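Local structure of particle-associated glycoside hydrolase (Acinetobacter phage Fri1, 6C72) at residues R98-E103 with L130-I135; Y136-A141 with S183-Q188; Y175-F180 with W233-G238; C218-K223 with R240-Y245. The protein probably depolymerises the capsular polysaccharide of Acinetobacter baumannii as a trimeric phage tailspike, degrading the host capsule during virus entry. All coordinates share one frame; numbering follows the deposited sequence.

All four contacts lie at the N-terminal end of the long parallel beta-helix that forms the body of the chain. Contact 1 lays the loop 98-103 against strand 133-140, which contact 2 continues, their centres about 15 Å apart. Strand 179-182, its neighbour, carries part of contact 3, whose centre is about 13 Å from that of contact 1. Contact 4, on strands 220-224 and 244-247, sits about 10 Å from contact 2 and about 21 Å from contact 1. Along the sequence, contact 3 interleaves with both 2 and 4, as expected where the chain repeatedly winds back onto its previous coil. Contacts 2, 3 and 4 also reach neighbouring subunits, so coil stacking and trimer assembly share residues.

Contact 1: R98-E103 with L130-I135; sequences RAELLE and LPKGHI. With ZN (zinc ion), chain Q; ZN (zinc ion), chain D.
One water molecule ties Leu101 to His134: it accepts from Leu101 N at 2.9 Å and donates to His134 O at 3.0 Å, with Arg98 O as a third, longer partner. The loop 98-103, between strand 89-91 and helix 110-122, lies along the start of strand 133-140 of the beta-helix. His134 N reaches Leu101 O at 2.8 Å, almost straight (178° at the hydrogen), and Glu100 N donates to Lys132 O. Between these two bonds Gly133 CA lies 3.8 Å from Glu100 CA. Ala99 CB rests on Pro131 CG, while the side chains of Glu100 and Lys132 run side by side in the same direction. Their charged ends are 4.0 Å apart (Glu100 OE1 to Lys132 NZ), too far for a salt bridge; Lys132 NZ makes a weak hydrogen bond to Asp152 OD1.

Glu103 and His134 form the metal-bearing end. Glu103 CB sits over the centre of the imidazole face, 3.6 Å from the ring centroid, in a CH-pi contact. Because Glu103 CG is anti to the backbone N (chi1 -172°) and the chain then runs extended, the carboxylate passes beyond the ring and chelates one zinc through both oxygens; Ser209 OG also bonds Glu103 OE2. His134 NE2 holds the second zinc at 2.0 Å, with three waters completing the modelled shell, and His182 NE2 pairs with His134 ND1. Both imidazole nitrogens are therefore engaged, which fixes the ring's rotation. With a cation at NE2, the ring is probably polarised and its bond to His182 strengthened.

Contact 2: Y136-A141 with S183-Q188; sequences YAKAMA and SSDGSQ
A corner loop of the parallel beta-helix, residues 183-188, wraps around the side chain of Lys138 on strand 133-140. Lys138 CG stands between the backbone N and the carbonyl carbon (chi1 66°), and from there the extended chain carries NZ to Asp185 OD2, 2.6 Å away. This salt bridge uses the syn side of the carboxylate, with NZ 20° out of its plane. On the way the aliphatic part of the lysine passes serine hydroxyls and a carbonyl: CG is 3.6 Å from Ser184 OG, and CB is 3.5 Å from Gln188 O.

The loop has its own internal wiring. Ser183 OG accepts from Asp185 N at 3.2 Å, an ST turn, and donates to Gln188 O at 3.0 Å, joining the two ends of the loop. Asp185 OD1 takes Ser187 N at 2.9 Å in an Asx turn, the donor standing 50° above the carboxylate plane. One carboxylate thus shapes the loop with one oxygen and holds the lysine with the other. Nearby, Ser183 O meets the edge of the Tyr136 ring at CD1, and a water spans Ala139 O and Gln188 NE2.

Glu160 of the second subunit gives Lys138 NZ a second carboxylate and also bonds Gln188 NE2. Within the chain, Leu113 of helix 110-122 covers Ala137 and Ala139, Thr110 OG1 bonds both Lys138 N and Ser184 OG, and Ala139 pairs through its backbone with strand 188-192.

Contact 3: Y175-F180 with W233-G238; sequences YKHGTF and WVDTSG
Tyr175 and Trp233 meet in a T-shaped stack: the CE3-CZ3 edge of the indole points at the phenol face, with ring centroids 5.2 Å apart and planes at 83°. Tyr175 CG stands between its backbone N and carbonyl carbon (chi1 84°), which brings the phenol to Trp233. Tyr175 OH lies 3.5 Å from Trp233 CE3, near the indole plane. His177 CE1 approaches Trp233 O to 3.0 Å.

No direct hydrogen bond joins the segments; water does the work instead. One molecule lies between Tyr175 OH, His177 NE2 (3.0 Å) and Asp235 OD1, to which it donates at 2.5 Å. Another connects Tyr175 OH with Asp235 OD2, donating to the carboxylate at 2.6 Å. The NE2-CD2 edge of His177 points at the carboxylate of Asp235, the two planes 82° apart.

Further out, Tyr175 CE2 lies 3.8 Å above the His177 ring plane, offset toward its rim, Lys205 packs on His177, and Asn263 ND2 bonds Asp235 OD1. The third subunit lies alongside the aromatic pair, through its Thr197 on Tyr175 and its Gly198 on Trp233. The nearest CA atoms, those of His177 and Asp235, are still 8.5 Å apart, because strand 204-207 runs between strands 179-182 and 234-237. Side chains and waters that bridge coils two rungs apart in this way belong to the stacked architecture of a parallel beta-helix.

Contact 4: C218-K223 with R240-Y245; sequences CGFGIK and RLEGLY
Parallel pairing sets Phe220 beside Glu242, Ile222 beside Leu244 and Lys223 beside Tyr245, with Ile222 N donating to Gly243 O at 2.8 Å and Ile222 O accepting from Tyr245 N at 2.8 Å, while ahead of it Gly219 O is shared by Leu241 N (2.9 Å) and Glu242 N (3.2 Å).

With CG anti to its carbonyl carbon (chi1 -56°), Phe220 leans across to Tyr245, placing CZ 3.7 Å above the centre of the tyrosine ring; the planes are 31° apart, so the pair is oblique. At the phenylalanine edge, in its plane, Glu242 OE1 lies 3.2 Å from Phe220 CE1, while Leu241 CD1 packs on Phe220 CZ. The other Glu242 oxygen, OE2, is held by Asn270 and Arg269. The segments are successive turns of the parallel beta-helix, each with a corner, at Gly221 and at Gly243; the aromatic pair is out of register, so Phe220 reaches diagonally.

On the opposite sheet face Ile222 CB meets Leu244 CD1. Arg240 folds back with its guanidinium face over Gly219 CA, bonded through NE to Asn217 O and through NH2 to Gly186 O. Lys223 runs extended alongside Tyr245, and its NZ reaches Asn164 of the second subunit.

Contact 1: R98-E103 with L130-I135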
loop_
_atom_site.group_PDB
_atom_site.type_symbol
_atom_site.label_atom_id
_atom_site.label_comp_id
_atom_site.label_asym_id
_atom_site.label_seq_id
_atom_site.Cartn_x
_atom_site.Cartn_y
_atom_site.Cartn_z
ATOM N N ARG A 98 -35.331 27.598 6.106
ATOM C CA ARG A 98 -36.268 27.572 4.994
ATOM C C ARG A 98 -35.737 26.671 3.887
ATOM O O ARG A 98 -34.620 26.869 3.402
ATOM C CB ARG A 98 -36.517 28.987 4.462
ATOM C CG ARG A 98 -37.446 29.863 5.322
ATOM C CD ARG A 98 -37.593 31.292 4.750
ATOM N NE ARG A 98 -38.263 31.311 3.442
ATOM C CZ ARG A 98 -38.538 32.413 2.739
ATOM N NH1 ARG A 98 -38.204 33.615 3.210
ATOM N NH2 ARG A 98 -39.165 32.312 1.565
ATOM N N ALA A 99 -36.544 25.693 3.476
ATOM C CA ALA A 99 -36.118 24.675 2.518
ATOM C C ALA A 99 -36.448 25.066 1.076
ATOM O O ALA A 99 -37.224 25.989 0.810
ATOM C CB ALA A 99 -36.767 23.329 2.835
ATOM N N GLU A 100 -35.830 24.338 0.144
ATOM C CA GLU A 100 -36.119 24.421 -1.292
ATOM C C GLU A 100 -36.083 25.847 -1.829
ATOM O O GLU A 100 -36.795 26.186 -2.772
ATOM C CB GLU A 100 -37.461 23.775 -1.618
ATOM C CG GLU A 100 -37.593 22.388 -1.063
ATOM C CD GLU A 100 -37.999 21.394 -2.126
ATOM O OE1 GLU A 100 -37.124 21.003 -2.938
ATOM O OE2 GLU A 100 -39.199 21.019 -2.163
ATOM N N LEU A 101 -35.251 26.697 -1.245
ATOM C CA LEU A 101 -35.095 28.049 -1.751
ATOM C C LEU A 101 -34.250 28.038 -3.021
ATOM O O LEU A 101 -33.413 27.160 -3.227
ATOM C CB LEU A 101 -34.466 28.932 -0.674
ATOM C CG LEU A 101 -35.407 29.229 0.505
ATOM C CD1 LEU A 101 -34.756 30.125 1.551
ATOM C CD2 LEU A 101 -36.711 29.866 0.001
ATOM N N LEU A 102 -34.495 29.008 -3.893
ATOM C CA LEU A 102 -33.678 29.177 -5.085
ATOM C C LEU A 102 -32.458 30.042 -4.775
ATOM O O LEU A 102 -32.394 30.723 -3.751
ATOM C CB LEU A 102 -34.501 29.778 -6.221
ATOM C CG LEU A 102 -35.746 28.945 -6.522
ATOM C CD1 LEU A 102 -36.683 29.657 -7.495
ATOM C CD2 LEU A 102 -35.323 27.576 -7.046
ATOM N N GLU A 103 -31.484 30.022 -5.690
ATOM C CA GLU A 103 -30.291 30.840 -5.492
ATOM C C GLU A 103 -30.638 32.320 -5.377
ATOM O O GLU A 103 -29.913 33.078 -4.721
ATOM C CB GLU A 103 -29.289 30.625 -6.633
ATOM C CG GLU A 103 -27.941 31.301 -6.384
ATOM C CD GLU A 103 -26.859 30.891 -7.367
ATOM O OE1 GLU A 103 -27.189 30.503 -8.501
ATOM O OE2 GLU A 103 -25.673 30.928 -6.995
ATOM N N LEU A 130 -29.487 18.713 6.052
ATOM C CA LEU A 130 -29.974 19.865 5.314
ATOM C C LEU A 130 -30.990 19.415 4.277
ATOM O O LEU A 130 -30.888 18.308 3.750
ATOM C CB LEU A 130 -28.842 20.607 4.601
ATOM C CG LEU A 130 -27.758 21.144 5.522
ATOM C CD1 LEU A 130 -26.697 21.902 4.744
ATOM C CD2 LEU A 130 -28.382 22.009 6.620
ATOM N N PRO A 131 -32.000 20.213 3.975
ATOM C CA PRO A 131 -32.943 19.856 2.913
ATOM C C PRO A 131 -32.355 20.223 1.555
ATOM O O PRO A 131 -31.273 20.773 1.445
ATOM C CB PRO A 131 -34.163 20.721 3.238
ATOM C CG PRO A 131 -33.545 21.969 3.779
ATOM C CD PRO A 131 -32.330 21.516 4.578
ATOM N N LYS A 132 -33.117 19.950 0.512
ATOM C CA LYS A 132 -32.775 20.486 -0.794
ATOM C C LYS A 132 -32.956 22.006 -0.793
ATOM O O LYS A 132 -33.653 22.575 0.048
ATOM C CB LYS A 132 -33.650 19.853 -1.877
ATOM C CG LYS A 132 -33.412 18.360 -2.060
ATOM C CD LYS A 132 -34.069 17.851 -3.311
ATOM C CE LYS A 132 -35.556 17.702 -3.112
ATOM N NZ LYS A 132 -36.179 17.394 -4.410
ATOM N N GLY A 133 -32.292 22.658 -1.734
ATOM C CA GLY A 133 -32.402 24.090 -1.923
ATOM C C GLY A 133 -31.054 24.777 -1.791
ATOM O O GLY A 133 -30.041 24.168 -1.447
ATOM N N HIS A 134 -31.069 26.076 -2.096
ATOM C CA HIS A 134 -29.908 26.932 -1.882
ATOM C C HIS A 134 -29.979 27.498 -0.473
ATOM O O HIS A 134 -31.031 27.981 -0.044
ATOM C CB HIS A 134 -29.843 28.054 -2.916
ATOM C CG HIS A 134 -29.495 27.579 -4.295
ATOM N ND1 HIS A 134 -28.230 27.692 -4.828
ATOM C CD2 HIS A 134 -30.241 26.947 -5.235
ATOM C CE1 HIS A 134 -28.219 27.181 -6.047
ATOM N NE2 HIS A 134 -29.425 26.714 -6.314
ATOM N N ILE A 135 -28.873 27.391 0.256
ATOM C CA ILE A 135 -28.793 27.800 1.649
ATOM C C ILE A 135 -27.594 28.725 1.793
ATOM O O ILE A 135 -26.456 28.315 1.530
ATOM C CB ILE A 135 -28.659 26.589 2.584
ATOM C CG1 ILE A 135 -29.824 25.625 2.359
ATOM C CG2 ILE A 135 -28.619 27.038 4.030
ATOM C CD1 ILE A 135 -29.672 24.309 3.072
HETATM ZN ZN ZN Q . -25.044 30.413 -9.075
HETATM ZN ZN ZN D . -30.107 25.893 -7.996
HETATM O O HOH W 1 -33.207 25.999 0.692
HETATM O O HOH W 2 -31.109 27.003 -9.547
HETATM O O HOH W 3 -28.008 25.426 -9.301
HETATM O O HOH W 4 -31.632 24.704 -7.509
HETATM O O HOH W 5 -23.099 30.176 -8.677
#

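Contact 2: Y136-A141 with S183-Q188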
loop_
_atom_site.group_PDB
_atom_site.type_symbol
_atom_site.label_atom_id
_atom_site.label_comp_id
_atom_site.label_asym_id
_atom_site.label_seq_id
_atom_site.Cartn_x
_atom_site.Cartn_y
_atom_site.Cartn_z
ATOM N N TYR A 136 -27.841 29.966 2.204
ATOM C CA TYR A 136 -26.774 30.911 2.524
ATOM C C TYR A 136 -26.623 30.902 4.037
ATOM O O TYR A 136 -27.413 31.522 4.753
ATOM C CB TYR A 136 -27.087 32.308 2.002
ATOM C CG TYR A 136 -27.149 32.421 0.490
ATOM C CD1 TYR A 136 -26.016 32.749 -0.251
ATOM C CD2 TYR A 136 -28.346 32.227 -0.195
ATOM C CE1 TYR A 136 -26.067 32.873 -1.626
ATOM C CE2 TYR A 136 -28.404 32.341 -1.574
ATOM C CZ TYR A 136 -27.263 32.665 -2.285
ATOM O OH TYR A 136 -27.321 32.796 -3.655
ATOM N N ALA A 137 -25.603 30.199 4.521
ATOM C CA ALA A 137 -25.415 30.028 5.955
ATOM C C ALA A 137 -24.051 29.425 6.236
ATOM O O ALA A 137 -23.828 28.245 5.949
ATOM C CB ALA A 137 -26.502 29.127 6.541
ATOM N N LYS A 138 -23.143 30.199 6.819
ATOM C CA LYS A 138 -21.828 29.668 7.133
ATOM C C LYS A 138 -21.883 29.004 8.496
ATOM O O LYS A 138 -22.645 29.413 9.366
ATOM C CB LYS A 138 -20.746 30.750 7.085
ATOM C CG LYS A 138 -20.834 31.824 8.099
ATOM C CD LYS A 138 -19.688 32.808 7.900
ATOM C CE LYS A 138 -19.622 33.816 9.040
ATOM N NZ LYS A 138 -18.348 34.602 9.005
ATOM N N ALA A 139 -21.127 27.933 8.648
ATOM C CA ALA A 139 -21.196 27.109 9.841
ATOM C C ALA A 139 -19.800 26.835 10.362
ATOM O O ALA A 139 -18.854 26.621 9.593
ATOM C CB ALA A 139 -21.917 25.783 9.578
ATOM N N MET A 140 -19.686 26.873 11.674
ATOM C CA MET A 140 -18.496 26.428 12.367
ATOM C C MET A 140 -18.739 24.976 12.762
ATOM O O MET A 140 -19.730 24.677 13.439
ATOM C CB MET A 140 -18.242 27.322 13.578
ATOM C CG MET A 140 -16.944 27.122 14.292
ATOM S SD MET A 140 -16.678 28.379 15.585
ATOM C CE MET A 140 -17.034 29.874 14.663
ATOM N N ALA A 141 -17.893 24.070 12.265
ATOM C CA ALA A 141 -18.020 22.663 12.616
ATOM C C ALA A 141 -17.764 22.456 14.109
ATOM O O ALA A 141 -16.994 23.188 14.747
ATOM C CB ALA A 141 -17.049 21.812 11.791
ATOM N N SER A 183 -22.064 30.494 1.571
ATOM C CA SER A 183 -21.716 31.258 2.755
ATOM C C SER A 183 -22.494 32.566 2.792
ATOM O O SER A 183 -23.001 33.046 1.777
ATOM C CB SER A 183 -20.216 31.549 2.797
ATOM O OG SER A 183 -19.902 32.325 3.942
ATOM N N SER A 184 -22.567 33.157 3.980
ATOM C CA SER A 184 -23.202 34.455 4.147
ATOM C C SER A 184 -22.240 35.625 3.978
ATOM O O SER A 184 -22.694 36.774 4.029
ATOM C CB SER A 184 -23.872 34.547 5.515
ATOM O OG SER A 184 -22.932 34.363 6.557
ATOM N N ASP A 185 -20.943 35.377 3.802
ATOM C CA ASP A 185 -19.964 36.441 3.548
ATOM C C ASP A 185 -18.850 35.880 2.657
ATOM O O ASP A 185 -19.025 34.851 1.993
ATOM C CB ASP A 185 -19.434 37.018 4.878
ATOM C CG ASP A 185 -18.679 35.987 5.732
ATOM O OD1 ASP A 185 -18.185 34.962 5.205
ATOM O OD2 ASP A 185 -18.585 36.199 6.961
ATOM N N GLY A 186 -17.695 36.554 2.651
ATOM C CA GLY A 186 -16.566 36.204 1.817
ATOM C C GLY A 186 -15.523 35.304 2.445
ATOM O O GLY A 186 -14.479 35.072 1.827
ATOM N N SER A 187 -15.770 34.773 3.642
ATOM C CA SER A 187 -14.760 34.006 4.356
ATOM C C SER A 187 -14.777 32.544 3.926
ATOM O O SER A 187 -14.055 32.165 2.998
ATOM C CB SER A 187 -14.953 34.156 5.871
ATOM O OG SER A 187 -16.295 33.899 6.252
ATOM N N GLN A 188 -15.577 31.711 4.590
ATOM C CA GLN A 188 -15.673 30.302 4.230
ATOM C C GLN A 188 -17.093 29.817 4.464
ATOM O O GLN A 188 -17.879 30.465 5.161
ATOM C CB GLN A 188 -14.673 29.435 5.012
ATOM C CG GLN A 188 -14.992 29.235 6.482
ATOM C CD GLN A 188 -14.706 30.481 7.306
ATOM O OE1 GLN A 188 -13.654 31.106 7.157
ATOM N NE2 GLN A 188 -15.629 30.833 8.203
HETATM O O HOH W 6 -17.789 29.127 8.356
#

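Contact 3: Y175-F180 with W233-G238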
loop_
_atom_site.group_PDB
_atom_site.type_symbol
_atom_site.label_atom_id
_atom_site.label_comp_id
_atom_site.label_asym_id
_atom_site.label_seq_id
_atom_site.Cartn_x
_atom_site.Cartn_y
_atom_site.Cartn_z
ATOM N N TYR A 175 -26.716 11.221 -11.095
ATOM C CA TYR A 175 -27.149 11.833 -9.844
ATOM C C TYR A 175 -26.863 13.331 -9.842
ATOM O O TYR A 175 -25.932 13.815 -10.488
ATOM C CB TYR A 175 -26.459 11.181 -8.638
ATOM C CG TYR A 175 -25.081 11.732 -8.311
ATOM C CD1 TYR A 175 -23.956 11.270 -8.968
ATOM C CD2 TYR A 175 -24.912 12.722 -7.344
ATOM C CE1 TYR A 175 -22.697 11.762 -8.671
ATOM C CE2 TYR A 175 -23.646 13.230 -7.028
ATOM C CZ TYR A 175 -22.539 12.742 -7.693
ATOM O OH TYR A 175 -21.274 13.228 -7.400
ATOM N N LYS A 176 -27.666 14.069 -9.097
ATOM C CA LYS A 176 -27.514 15.510 -9.013
ATOM C C LYS A 176 -27.664 15.921 -7.559
ATOM O O LYS A 176 -28.496 15.374 -6.831
ATOM C CB LYS A 176 -28.545 16.237 -9.908
ATOM C CG LYS A 176 -28.372 17.744 -9.924
ATOM C CD LYS A 176 -29.104 18.427 -11.084
ATOM C CE LYS A 176 -30.582 18.629 -10.804
ATOM N NZ LYS A 176 -31.334 18.816 -12.087
ATOM N N HIS A 177 -26.833 16.861 -7.128
ATOM C CA HIS A 177 -26.981 17.390 -5.782
ATOM C C HIS A 177 -28.271 18.195 -5.671
ATOM O O HIS A 177 -28.690 18.866 -6.620
ATOM C CB HIS A 177 -25.767 18.237 -5.406
ATOM C CG HIS A 177 -24.542 17.423 -5.134
ATOM N ND1 HIS A 177 -24.442 16.578 -4.051
ATOM C CD2 HIS A 177 -23.384 17.297 -5.821
ATOM C CE1 HIS A 177 -23.271 15.971 -4.078
ATOM N NE2 HIS A 177 -22.608 16.390 -5.140
ATOM N N GLY A 178 -28.929 18.079 -4.522
ATOM C CA GLY A 178 -30.126 18.857 -4.263
ATOM C C GLY A 178 -29.883 19.975 -3.265
ATOM O O GLY A 178 -30.651 20.931 -3.195
ATOM N N THR A 179 -28.820 19.863 -2.479
ATOM C CA THR A 179 -28.466 20.869 -1.494
ATOM C C THR A 179 -27.304 21.691 -2.041
ATOM O O THR A 179 -26.269 21.129 -2.415
ATOM C CB THR A 179 -28.092 20.212 -0.166
ATOM O OG1 THR A 179 -29.184 19.413 0.293
ATOM C CG2 THR A 179 -27.761 21.272 0.896
ATOM N N PHE A 180 -27.480 23.013 -2.097
ATOM C CA PHE A 180 -26.435 23.929 -2.551
ATOM C C PHE A 180 -26.096 24.877 -1.406
ATOM O O PHE A 180 -26.868 25.797 -1.097
ATOM C CB PHE A 180 -26.873 24.702 -3.794
ATOM C CG PHE A 180 -27.186 23.823 -4.965
ATOM C CD1 PHE A 180 -26.174 23.397 -5.815
ATOM C CD2 PHE A 180 -28.498 23.431 -5.233
ATOM C CE1 PHE A 180 -26.465 22.581 -6.896
ATOM C CE2 PHE A 180 -28.793 22.617 -6.308
ATOM C CZ PHE A 180 -27.788 22.197 -7.143
ATOM N N TRP A 233 -19.133 12.415 -1.322
ATOM C CA TRP A 233 -20.110 12.921 -2.293
ATOM C C TRP A 233 -20.346 14.424 -2.100
ATOM O O TRP A 233 -21.472 14.889 -1.901
ATOM C CB TRP A 233 -21.417 12.141 -2.207
ATOM C CG TRP A 233 -21.246 10.706 -2.509
ATOM C CD1 TRP A 233 -21.244 9.674 -1.612
ATOM C CD2 TRP A 233 -21.069 10.113 -3.803
ATOM N NE1 TRP A 233 -21.069 8.475 -2.264
ATOM C CE2 TRP A 233 -20.957 8.714 -3.609
ATOM C CE3 TRP A 233 -20.982 10.626 -5.102
ATOM C CZ2 TRP A 233 -20.767 7.825 -4.667
ATOM C CZ3 TRP A 233 -20.793 9.741 -6.153
ATOM C CH2 TRP A 233 -20.691 8.354 -5.928
ATOM N N VAL A 234 -19.253 15.184 -2.125
ATOM C CA VAL A 234 -19.292 16.636 -2.029
ATOM C C VAL A 234 -18.594 17.225 -3.244
ATOM O O VAL A 234 -17.465 16.841 -3.564
ATOM C CB VAL A 234 -18.636 17.140 -0.729
ATOM C CG1 VAL A 234 -18.340 18.622 -0.842
ATOM C CG2 VAL A 234 -19.559 16.879 0.446
ATOM N N ASP A 235 -19.258 18.163 -3.906
ATOM C CA ASP A 235 -18.660 18.964 -4.959
ATOM C C ASP A 235 -18.449 20.378 -4.435
ATOM O O ASP A 235 -19.161 20.831 -3.533
ATOM C CB ASP A 235 -19.546 18.991 -6.211
ATOM C CG ASP A 235 -19.702 17.611 -6.862
ATOM O OD1 ASP A 235 -19.120 16.620 -6.364
ATOM O OD2 ASP A 235 -20.402 17.520 -7.891
ATOM N N THR A 236 -17.429 21.052 -4.954
ATOM C CA THR A 236 -17.197 22.459 -4.655
ATOM C C THR A 236 -16.937 23.202 -5.956
ATOM O O THR A 236 -16.197 22.718 -6.815
ATOM C CB THR A 236 -16.015 22.669 -3.675
ATOM O OG1 THR A 236 -14.815 22.124 -4.239
ATOM C CG2 THR A 236 -16.285 22.010 -2.328
ATOM N N SER A 237 -17.524 24.390 -6.096
ATOM C CA SER A 237 -17.409 25.112 -7.351
ATOM C C SER A 237 -17.526 26.607 -7.111
ATOM O O SER A 237 -18.393 27.053 -6.362
ATOM C CB SER A 237 -18.485 24.667 -8.347
ATOM O OG SER A 237 -18.540 25.557 -9.445
ATOM N N GLY A 238 -16.648 27.370 -7.755
ATOM C CA GLY A 238 -16.777 28.808 -7.828
ATOM C C GLY A 238 -16.128 29.598 -6.711
ATOM O O GLY A 238 -16.385 30.806 -6.607
HETATM O O HOH W 7 -20.241 14.589 -5.319
HETATM O O HOH W 8 -21.033 15.377 -9.230
#

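Contact 4: C218-K223 with R240-Y245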
loop_
_atom_site.group_PDB
_atom_site.type_symbol
_atom_site.label_atom_id
_atom_site.label_comp_id
_atom_site.label_asym_id
_atom_site.label_seq_id
_atom_site.Cartn_x
_atom_site.Cartn_y
_atom_site.Cartn_z
ATOM N N CYS A 218 -16.993 33.687 -2.157
ATOM C CA CYS A 218 -16.507 33.227 -0.872
ATOM C C CYS A 218 -15.118 32.618 -1.015
ATOM O O CYS A 218 -14.823 31.918 -1.990
ATOM C CB CYS A 218 -17.478 32.212 -0.289
ATOM S SG CYS A 218 -16.978 31.693 1.335
ATOM N N GLY A 219 -14.257 32.894 -0.041
ATOM C CA GLY A 219 -12.889 32.414 -0.077
ATOM C C GLY A 219 -12.754 30.907 -0.146
ATOM O O GLY A 219 -12.183 30.370 -1.100
ATOM N N PHE A 220 -13.280 30.209 0.852
ATOM C CA PHE A 220 -13.122 28.771 0.973
ATOM C C PHE A 220 -14.474 28.087 1.055
ATOM O O PHE A 220 -15.424 28.618 1.648
ATOM C CB PHE A 220 -12.328 28.391 2.227
ATOM C CG PHE A 220 -10.966 29.027 2.317
ATOM C CD1 PHE A 220 -9.963 28.690 1.407
ATOM C CD2 PHE A 220 -10.683 29.949 3.328
ATOM C CE1 PHE A 220 -8.699 29.271 1.498
ATOM C CE2 PHE A 220 -9.427 30.525 3.430
ATOM C CZ PHE A 220 -8.425 30.183 2.515
ATOM N N GLY A 221 -14.547 26.892 0.473
ATOM C CA GLY A 221 -15.640 25.993 0.775
ATOM C C GLY A 221 -15.445 25.368 2.141
ATOM O O GLY A 221 -16.081 25.772 3.117
ATOM N N ILE A 222 -14.546 24.391 2.226
ATOM C CA ILE A 222 -14.185 23.745 3.482
ATOM C C ILE A 222 -12.793 24.220 3.857
ATOM O O ILE A 222 -11.846 24.052 3.078
ATOM C CB ILE A 222 -14.222 22.211 3.384
ATOM C CG1 ILE A 222 -15.547 21.728 2.791
ATOM C CG2 ILE A 222 -13.979 21.586 4.764
ATOM C CD1 ILE A 222 -15.562 20.254 2.455
ATOM N N LYS A 223 -12.683 24.853 5.020
ATOM C CA LYS A 223 -11.409 25.220 5.626
ATOM C C LYS A 223 -11.233 24.369 6.874
ATOM O O LYS A 223 -12.041 24.458 7.804
ATOM C CB LYS A 223 -11.358 26.714 5.971
ATOM C CG LYS A 223 -10.094 27.122 6.688
ATOM C CD LYS A 223 -9.990 28.624 6.991
ATOM C CE LYS A 223 -8.669 28.875 7.738
ATOM N NZ LYS A 223 -8.433 30.279 8.216
ATOM N N ARG A 240 -13.464 31.704 -4.377
ATOM C CA ARG A 240 -12.486 32.734 -4.701
ATOM C C ARG A 240 -11.064 32.248 -4.459
ATOM O O ARG A 240 -10.138 32.669 -5.159
ATOM C CB ARG A 240 -12.789 33.990 -3.881
ATOM C CG ARG A 240 -11.861 35.177 -4.125
ATOM C CD ARG A 240 -12.304 36.419 -3.356
ATOM N NE ARG A 240 -12.646 36.133 -1.959
ATOM C CZ ARG A 240 -11.781 36.154 -0.941
ATOM N NH1 ARG A 240 -10.500 36.443 -1.146
ATOM N NH2 ARG A 240 -12.200 35.886 0.291
ATOM N N LEU A 241 -10.867 31.374 -3.477
ATOM C CA LEU A 241 -9.543 30.820 -3.218
ATOM C C LEU A 241 -9.548 29.330 -3.541
ATOM O O LEU A 241 -9.112 28.931 -4.623
ATOM C CB LEU A 241 -9.119 31.074 -1.766
ATOM C CG LEU A 241 -9.058 32.558 -1.399
ATOM C CD1 LEU A 241 -8.669 32.748 0.051
ATOM C CD2 LEU A 241 -8.093 33.314 -2.300
ATOM N N GLU A 242 -10.082 28.508 -2.635
ATOM C CA GLU A 242 -10.095 27.063 -2.813
ATOM C C GLU A 242 -11.437 26.486 -2.384
ATOM O O GLU A 242 -12.076 26.972 -1.448
ATOM C CB GLU A 242 -8.981 26.371 -2.007
ATOM C CG GLU A 242 -7.596 26.479 -2.621
ATOM C CD GLU A 242 -6.864 27.730 -2.169
ATOM O OE1 GLU A 242 -7.174 28.245 -1.068
ATOM O OE2 GLU A 242 -5.978 28.197 -2.917
ATOM N N GLY A 243 -11.841 25.413 -3.060
ATOM C CA GLY A 243 -12.970 24.650 -2.567
ATOM C C GLY A 243 -12.669 23.958 -1.249
ATOM O O GLY A 243 -13.538 23.853 -0.380
ATOM N N LEU A 244 -11.432 23.494 -1.078
ATOM C CA LEU A 244 -10.967 22.826 0.131
ATOM C C LEU A 244 -9.609 23.400 0.509
ATOM O O LEU A 244 -8.740 23.556 -0.355
ATOM C CB LEU A 244 -10.861 21.310 -0.090
ATOM C CG LEU A 244 -10.127 20.473 0.964
ATOM C CD1 LEU A 244 -10.844 20.454 2.306
ATOM C CD2 LEU A 244 -9.860 19.054 0.450
ATOM N N TYR A 245 -9.434 23.722 1.788
ATOM C CA TYR A 245 -8.214 24.337 2.297
ATOM C C TYR A 245 -7.944 23.768 3.683
ATOM O O TYR A 245 -8.790 23.876 4.576
ATOM C CB TYR A 245 -8.360 25.856 2.339
ATOM C CG TYR A 245 -7.145 26.635 2.801
ATOM C CD1 TYR A 245 -6.203 27.087 1.893
ATOM C CD2 TYR A 245 -6.970 26.958 4.143
ATOM C CE1 TYR A 245 -5.106 27.819 2.295
ATOM C CE2 TYR A 245 -5.871 27.692 4.566
ATOM C CZ TYR A 245 -4.940 28.120 3.633
ATOM O OH TYR A 245 -3.846 28.858 4.043
#